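Local coordinates for macrophage migration inhibitory factor (Plasmodium berghei, PDB 2WKB), which belongs to the macrophage migration inhibitory factor family of small trimeric proteins, whose subunits are built from beta-alpha-beta units, their strands forming a sheet and their helices covering it, at residues S53-C58 / P92-I97; F59-S64 / E98-S103. All coordinates share one frame; numbering follows the deposited sequence.

Overall arrangement
The two contacts follow one another along the same pair of parallel neighbours, strands 58-63 and 95-100, with centres about 18 Å apart. They adjoin at Tyr96, whose O lies 2.8 Å from Val60 N in a probable hydrogen bond. Contact 1 is the outlying one, its centre about 14 Å from that of the chain, where a loop runs into the sheet and an arginine side chain binds backbone carbonyls. Contact 2, about 8 Å from the chain centre, is regular strand pairing with charged and apolar faces. Both are partly buried and both touch the second subunit; contact 2 also reaches the third through Ser64, Thr63 and Cys102.

Contact 1: S53-C58 / P92-I97; sequences SNEGYC and PRRVYI
Arg94 fills the turn made by Ser53 to Gly56 with its guanidinium, and this is the tightly packed part of the contact. Its NH2 gives hydrogen bonds to two backbone carbonyls, Ser53 O at 3.0 Å and Glu55 O at 2.9 Å, and both oxygens sit somewhat tilted from the guanidinium plane. NE donates to Gly56 O at 2.9 Å, an acceptor that does lie in that plane. The bend of the arginine chain at chi3 (65°) turns the head into this row of carbonyls, while NH1 goes to Phe50 O. Further along, the loop merges into a parallel beta bridge between Cys58 and Val95, where the parallel pairing of strands 58-63 and 95-100 begins; Cys58 N donates to Arg94 O at 2.8 Å, and Tyr96 N to Cys58 O. The Tyr57 and Tyr96 side chains run side by side in one direction, with Tyr57 OH 3.3 Å from Tyr96 CB. That hydroxyl is buried without a polar partner. Looser is the side carrying Glu55, which is exposed. Its CB lies over one face of the guanidinium, yet the carboxylate, though only 7° from parallel to it, stands well out of its plane: OE2 is 4.2 Å from Arg94 NE with no N-H pointing at it, so any attraction is probably electrostatic alone. A long, weak ion pair joins Glu55 OE1 to Lys91.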
loop_
_atom_site.group_PDB
_atom_site.type_symbol
_atom_site.label_atom_id
_atom_site.label_comp_id
_atom_site.label_asym_id
_atom_site.label_seq_id
_atom_site.Cartn_x
_atom_site.Cartn_y
_atom_site.Cartn_z
ATOM N N SER E 53 4.286 -14.069 -13.973
ATOM C CA SER E 53 4.037 -13.397 -15.231
ATOM C C SER E 53 3.672 -11.943 -15.000
ATOM O O SER E 53 2.875 -11.630 -14.118
ATOM C CB SER E 53 2.846 -14.067 -15.935
ATOM O OG SER E 53 2.545 -13.343 -17.094
ATOM N N ASN E 54 4.224 -11.072 -15.831
ATOM C CA ASN E 54 3.880 -9.636 -15.841
ATOM C C ASN E 54 2.721 -9.379 -16.832
ATOM O O ASN E 54 2.427 -8.252 -17.172
ATOM C CB ASN E 54 5.184 -8.831 -16.132
ATOM C CG ASN E 54 4.996 -7.302 -16.041
ATOM O OD1 ASN E 54 4.453 -6.717 -15.043
ATOM N ND2 ASN E 54 5.409 -6.640 -17.097
ATOM N N GLU E 55 1.990 -10.407 -17.253
ATOM C CA GLU E 55 0.807 -10.215 -18.110
ATOM C C GLU E 55 -0.312 -9.436 -17.327
ATOM O O GLU E 55 -0.316 -9.456 -16.082
ATOM C CB GLU E 55 0.234 -11.612 -18.496
ATOM C CG GLU E 55 -0.988 -11.630 -19.390
ATOM C CD GLU E 55 -1.555 -13.048 -19.661
ATOM O OE1 GLU E 55 -2.662 -13.153 -20.253
ATOM O OE2 GLU E 55 -0.921 -14.052 -19.257
ATOM N N GLY E 56 -1.247 -8.814 -18.053
ATOM C CA GLY E 56 -2.361 -8.039 -17.461
ATOM C C GLY E 56 -2.942 -8.743 -16.217
ATOM O O GLY E 56 -3.285 -9.920 -16.252
ATOM N N TYR E 57 -2.948 -8.032 -15.096
ATOM C CA TYR E 57 -3.408 -8.616 -13.838
ATOM C C TYR E 57 -3.997 -7.472 -12.988
ATOM O O TYR E 57 -3.444 -6.365 -12.930
ATOM C CB TYR E 57 -2.196 -9.244 -13.137
ATOM C CG TYR E 57 -2.504 -9.715 -11.697
ATOM C CD1 TYR E 57 -3.274 -10.825 -11.459
ATOM C CD2 TYR E 57 -2.010 -8.979 -10.611
ATOM C CE1 TYR E 57 -3.539 -11.236 -10.093
ATOM C CE2 TYR E 57 -2.268 -9.347 -9.288
ATOM C CZ TYR E 57 -3.017 -10.494 -9.047
ATOM O OH TYR E 57 -3.276 -10.896 -7.706
ATOM N N CYS E 58 -5.094 -7.768 -12.296
ATOM C CA CYS E 58 -5.703 -6.814 -11.375
ATOM C C CYS E 58 -5.849 -7.400 -9.966
ATOM O O CYS E 58 -6.365 -8.505 -9.799
ATOM C CB CYS E 58 -7.068 -6.361 -11.900
ATOM S SG CYS E 58 -7.035 -5.679 -13.573
ATOM N N PRO E 92 -10.671 -12.885 -16.269
ATOM C CA PRO E 92 -11.108 -13.153 -14.871
ATOM C C PRO E 92 -10.122 -13.965 -14.036
ATOM O O PRO E 92 -9.923 -13.695 -12.823
ATOM C CB PRO E 92 -12.480 -13.887 -15.052
ATOM C CG PRO E 92 -13.032 -13.329 -16.285
ATOM C CD PRO E 92 -11.797 -12.984 -17.215
ATOM N N ARG E 93 -9.465 -14.967 -14.614
ATOM C CA ARG E 93 -8.461 -15.643 -13.871
ATOM C C ARG E 93 -7.220 -14.842 -13.445
ATOM O O ARG E 93 -6.455 -15.314 -12.595
ATOM C CB ARG E 93 -8.026 -16.957 -14.519
ATOM C CG ARG E 93 -7.167 -16.693 -15.834
ATOM C CD ARG E 93 -6.623 -18.046 -16.516
ATOM N NE ARG E 93 -6.042 -19.045 -15.581
ATOM C CZ ARG E 93 -6.390 -20.339 -15.568
ATOM N NH1 ARG E 93 -7.356 -20.772 -16.408
ATOM N NH2 ARG E 93 -5.838 -21.189 -14.685
ATOM N N ARG E 94 -7.061 -13.634 -13.980
ATOM C CA ARG E 94 -5.972 -12.740 -13.471
ATOM C C ARG E 94 -6.620 -11.491 -12.842
ATOM O O ARG E 94 -6.081 -10.367 -12.899
ATOM C CB ARG E 94 -5.051 -12.389 -14.610
ATOM C CG ARG E 94 -4.165 -13.597 -15.012
ATOM C CD ARG E 94 -3.040 -13.296 -16.051
ATOM N NE ARG E 94 -2.015 -12.399 -15.580
ATOM C CZ ARG E 94 -0.942 -12.777 -14.888
ATOM N NH1 ARG E 94 -0.793 -14.068 -14.559
ATOM N NH2 ARG E 94 -0.038 -11.896 -14.509
ATOM N N VAL E 95 -7.777 -11.739 -12.225
ATOM C CA VAL E 95 -8.412 -10.824 -11.249
ATOM C C VAL E 95 -8.391 -11.512 -9.900
ATOM O O VAL E 95 -8.792 -12.703 -9.764
ATOM C CB VAL E 95 -9.850 -10.498 -11.602
ATOM C CG1 VAL E 95 -10.531 -9.570 -10.544
ATOM C CG2 VAL E 95 -9.866 -9.807 -12.991
ATOM N N TYR E 96 -7.926 -10.783 -8.887
ATOM C CA TYR E 96 -7.892 -11.383 -7.538
ATOM C C TYR E 96 -8.444 -10.294 -6.627
ATOM O O TYR E 96 -8.017 -9.160 -6.721
ATOM C CB TYR E 96 -6.448 -11.748 -7.183
ATOM C CG TYR E 96 -6.202 -12.301 -5.776
ATOM C CD1 TYR E 96 -6.616 -13.575 -5.417
ATOM C CD2 TYR E 96 -5.467 -11.553 -4.838
ATOM C CE1 TYR E 96 -6.343 -14.096 -4.111
ATOM C CE2 TYR E 96 -5.175 -12.058 -3.558
ATOM C CZ TYR E 96 -5.651 -13.319 -3.195
ATOM O OH TYR E 96 -5.382 -13.792 -1.913
ATOM N N ILE E 97 -9.424 -10.644 -5.786
ATOM C CA ILE E 97 -10.104 -9.666 -4.976
ATOM C C ILE E 97 -9.936 -10.077 -3.525
ATOM O O ILE E 97 -10.241 -11.230 -3.182
ATOM C CB ILE E 97 -11.523 -9.602 -5.353
ATOM C CG1 ILE E 97 -11.575 -9.091 -6.833
ATOM C CG2 ILE E 97 -12.308 -8.570 -4.392
ATOM C CD1 ILE E 97 -12.871 -9.231 -7.321
#

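Contact 2: F59-S64 / E98-S103; sequences FVRLTS and EFRDCS
Backbone hydrogen bonds join residues 60-63 to 98-100 as parallel strands: Glu98 N donates to Val60 O, Leu62 N to Glu98 O and Arg100 N to Leu62 O, all at 2.8 Å, and Ser64 N to Arg100 O carries the ladder one residue beyond the strand end. This is the closing strand pair of the beta-alpha-beta unit formed by strand 58-63, helix 73-88 and strand 95-100. Mostly polar side chains occupy one face of the pair, Phe59 being the exception. Arg100 grips Thr63 OG1 side-on, its NE and NH2 each 2.8 Å from that one oxygen, which lies in the guanidinium plane; chi1 of Thr63 (-64°) puts the hydroxyl beside its own backbone N, turned to this edge. Over one face of the same guanidinium comes Arg61 CD, 3.4 Å from Arg100 CZ, and the two guanidinium groups stack with planes 20° apart. Arg61 also forms a salt bridge with Glu4. Glu98 runs alongside Arg61 and meets Phe59 at the ring edge, CB to CE1 at 3.7 Å. On the other face the interaction is apolar: a CH-pi contact sets Leu62 CD1 over the Phe99 ring, 4.3 Å from its centroid, the ring itself packing on Asn73 and Leu76 of helix 73-88. Past the strand ends, Ser64 OG accepts a weak bond from Cys102 N at 3.3 Å and bonds to Arg100 of the third subunit, while Asp101 OD1 takes Ser103 N in an Asx turn. Glu4, and more distantly Glu98, probably ease the closeness of Arg61 to Arg100, itself held by Thr63.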
loop_
_atom_site.group_PDB
_atom_site.type_symbol
_atom_site.label_atom_id
_atom_site.label_comp_id
_atom_site.label_asym_id
_atom_site.label_seq_id
_atom_site.Cartn_x
_atom_site.Cartn_y
_atom_site.Cartn_z
ATOM N N PHE E 59 -5.402 -6.653 -8.959
ATOM C CA PHE E 59 -5.545 -7.060 -7.582
ATOM C C PHE E 59 -6.430 -5.982 -7.004
ATOM O O PHE E 59 -6.039 -4.795 -7.007
ATOM C CB PHE E 59 -4.195 -7.037 -6.913
ATOM C CG PHE E 59 -4.258 -7.250 -5.411
ATOM C CD1 PHE E 59 -5.172 -8.133 -4.846
ATOM C CD2 PHE E 59 -3.389 -6.588 -4.569
ATOM C CE1 PHE E 59 -5.208 -8.363 -3.480
ATOM C CE2 PHE E 59 -3.406 -6.811 -3.191
ATOM C CZ PHE E 59 -4.341 -7.693 -2.634
ATOM N N VAL E 60 -7.623 -6.352 -6.489
ATOM C CA VAL E 60 -8.487 -5.341 -5.872
ATOM C C VAL E 60 -8.527 -5.601 -4.352
ATOM O O VAL E 60 -8.777 -6.733 -3.935
ATOM C CB VAL E 60 -9.880 -5.361 -6.429
ATOM C CG1 VAL E 60 -10.783 -4.219 -5.798
ATOM C CG2 VAL E 60 -9.876 -5.119 -8.006
ATOM N N ARG E 61 -8.179 -4.617 -3.546
ATOM C CA ARG E 61 -8.159 -4.836 -2.110
ATOM C C ARG E 61 -9.204 -3.884 -1.467
ATOM O O ARG E 61 -9.152 -2.674 -1.727
ATOM C CB ARG E 61 -6.789 -4.536 -1.576
ATOM C CG ARG E 61 -6.677 -4.865 -0.003
ATOM C CD ARG E 61 -5.174 -4.919 0.412
ATOM N NE ARG E 61 -4.417 -3.738 0.005
ATOM C CZ ARG E 61 -3.104 -3.723 -0.217
ATOM N NH1 ARG E 61 -2.523 -2.594 -0.583
ATOM N NH2 ARG E 61 -2.373 -4.833 -0.052
ATOM N N LEU E 62 -10.141 -4.418 -0.676
ATOM C CA LEU E 62 -11.137 -3.625 -0.070
ATOM C C LEU E 62 -10.890 -3.756 1.433
ATOM O O LEU E 62 -10.761 -4.897 1.982
ATOM C CB LEU E 62 -12.524 -4.122 -0.423
ATOM C CG LEU E 62 -12.772 -3.995 -1.941
ATOM C CD1 LEU E 62 -12.490 -5.357 -2.635
ATOM C CD2 LEU E 62 -14.264 -3.563 -2.032
ATOM N N THR E 63 -10.787 -2.585 2.052
ATOM C CA THR E 63 -10.325 -2.490 3.442
ATOM C C THR E 63 -11.338 -1.725 4.242
ATOM O O THR E 63 -11.705 -0.613 3.875
ATOM C CB THR E 63 -8.938 -1.835 3.539
ATOM O OG1 THR E 63 -7.989 -2.662 2.886
ATOM C CG2 THR E 63 -8.495 -1.770 5.030
ATOM N N SER E 64 -11.888 -2.360 5.291
ATOM C CA SER E 64 -12.594 -1.604 6.303
ATOM C C SER E 64 -13.841 -0.943 5.746
ATOM O O SER E 64 -14.178 0.188 6.090
ATOM C CB SER E 64 -11.678 -0.541 6.894
ATOM O OG SER E 64 -10.682 -1.155 7.746
ATOM N N GLU E 98 -9.454 -9.167 -2.690
ATOM C CA GLU E 98 -9.249 -9.441 -1.301
ATOM C C GLU E 98 -9.997 -8.446 -0.425
ATOM O O GLU E 98 -9.982 -7.233 -0.704
ATOM C CB GLU E 98 -7.765 -9.365 -1.063
ATOM C CG GLU E 98 -7.339 -9.598 0.313
ATOM C CD GLU E 98 -5.822 -9.440 0.415
ATOM O OE1 GLU E 98 -5.138 -10.364 -0.053
ATOM O OE2 GLU E 98 -5.374 -8.382 0.893
ATOM N N PHE E 99 -10.651 -8.959 0.642
ATOM C CA PHE E 99 -11.454 -8.149 1.569
ATOM C C PHE E 99 -10.783 -8.257 2.972
ATOM O O PHE E 99 -10.560 -9.332 3.485
ATOM C CB PHE E 99 -12.903 -8.659 1.715
ATOM C CG PHE E 99 -13.741 -8.639 0.465
ATOM C CD1 PHE E 99 -14.526 -7.543 0.197
ATOM C CD2 PHE E 99 -13.746 -9.707 -0.425
ATOM C CE1 PHE E 99 -15.359 -7.488 -0.972
ATOM C CE2 PHE E 99 -14.573 -9.644 -1.603
ATOM C CZ PHE E 99 -15.368 -8.519 -1.844
ATOM N N ARG E 100 -10.424 -7.143 3.577
ATOM C CA ARG E 100 -9.849 -7.142 4.952
ATOM C C ARG E 100 -10.704 -6.236 5.792
ATOM O O ARG E 100 -11.011 -5.136 5.354
ATOM C CB ARG E 100 -8.467 -6.563 4.960
ATOM C CG ARG E 100 -7.609 -6.831 3.770
ATOM C CD ARG E 100 -6.227 -6.147 3.952
ATOM N NE ARG E 100 -6.240 -4.710 3.611
ATOM C CZ ARG E 100 -5.167 -3.914 3.635
ATOM N NH1 ARG E 100 -3.972 -4.406 3.976
ATOM N NH2 ARG E 100 -5.269 -2.625 3.296
ATOM N N ASP E 101 -11.131 -6.670 6.989
ATOM C CA ASP E 101 -11.784 -5.714 7.883
ATOM C C ASP E 101 -10.980 -5.408 9.155
ATOM O O ASP E 101 -10.740 -6.280 10.012
ATOM C CB ASP E 101 -13.262 -6.013 8.160
ATOM C CG ASP E 101 -13.983 -4.827 8.850
ATOM O OD1 ASP E 101 -13.685 -4.579 10.047
ATOM O OD2 ASP E 101 -14.851 -4.151 8.209
ATOM N N CYS E 102 -10.569 -4.140 9.226
ATOM C CA CYS E 102 -9.770 -3.585 10.315
ATOM C C CYS E 102 -10.533 -2.475 11.067
ATOM O O CYS E 102 -9.946 -1.774 11.899
ATOM C CB CYS E 102 -8.471 -3.002 9.739
ATOM S SG CYS E 102 -7.586 -4.030 8.532
ATOM N N SER E 103 -11.841 -2.358 10.797
ATOM C CA SER E 103 -12.695 -1.225 11.241
ATOM C C SER E 103 -12.646 -0.836 12.747
ATOM O O SER E 103 -12.936 0.317 13.097
ATOM C CB SER E 103 -14.158 -1.448 10.816
ATOM O OG SER E 103 -14.299 -1.714 9.419
#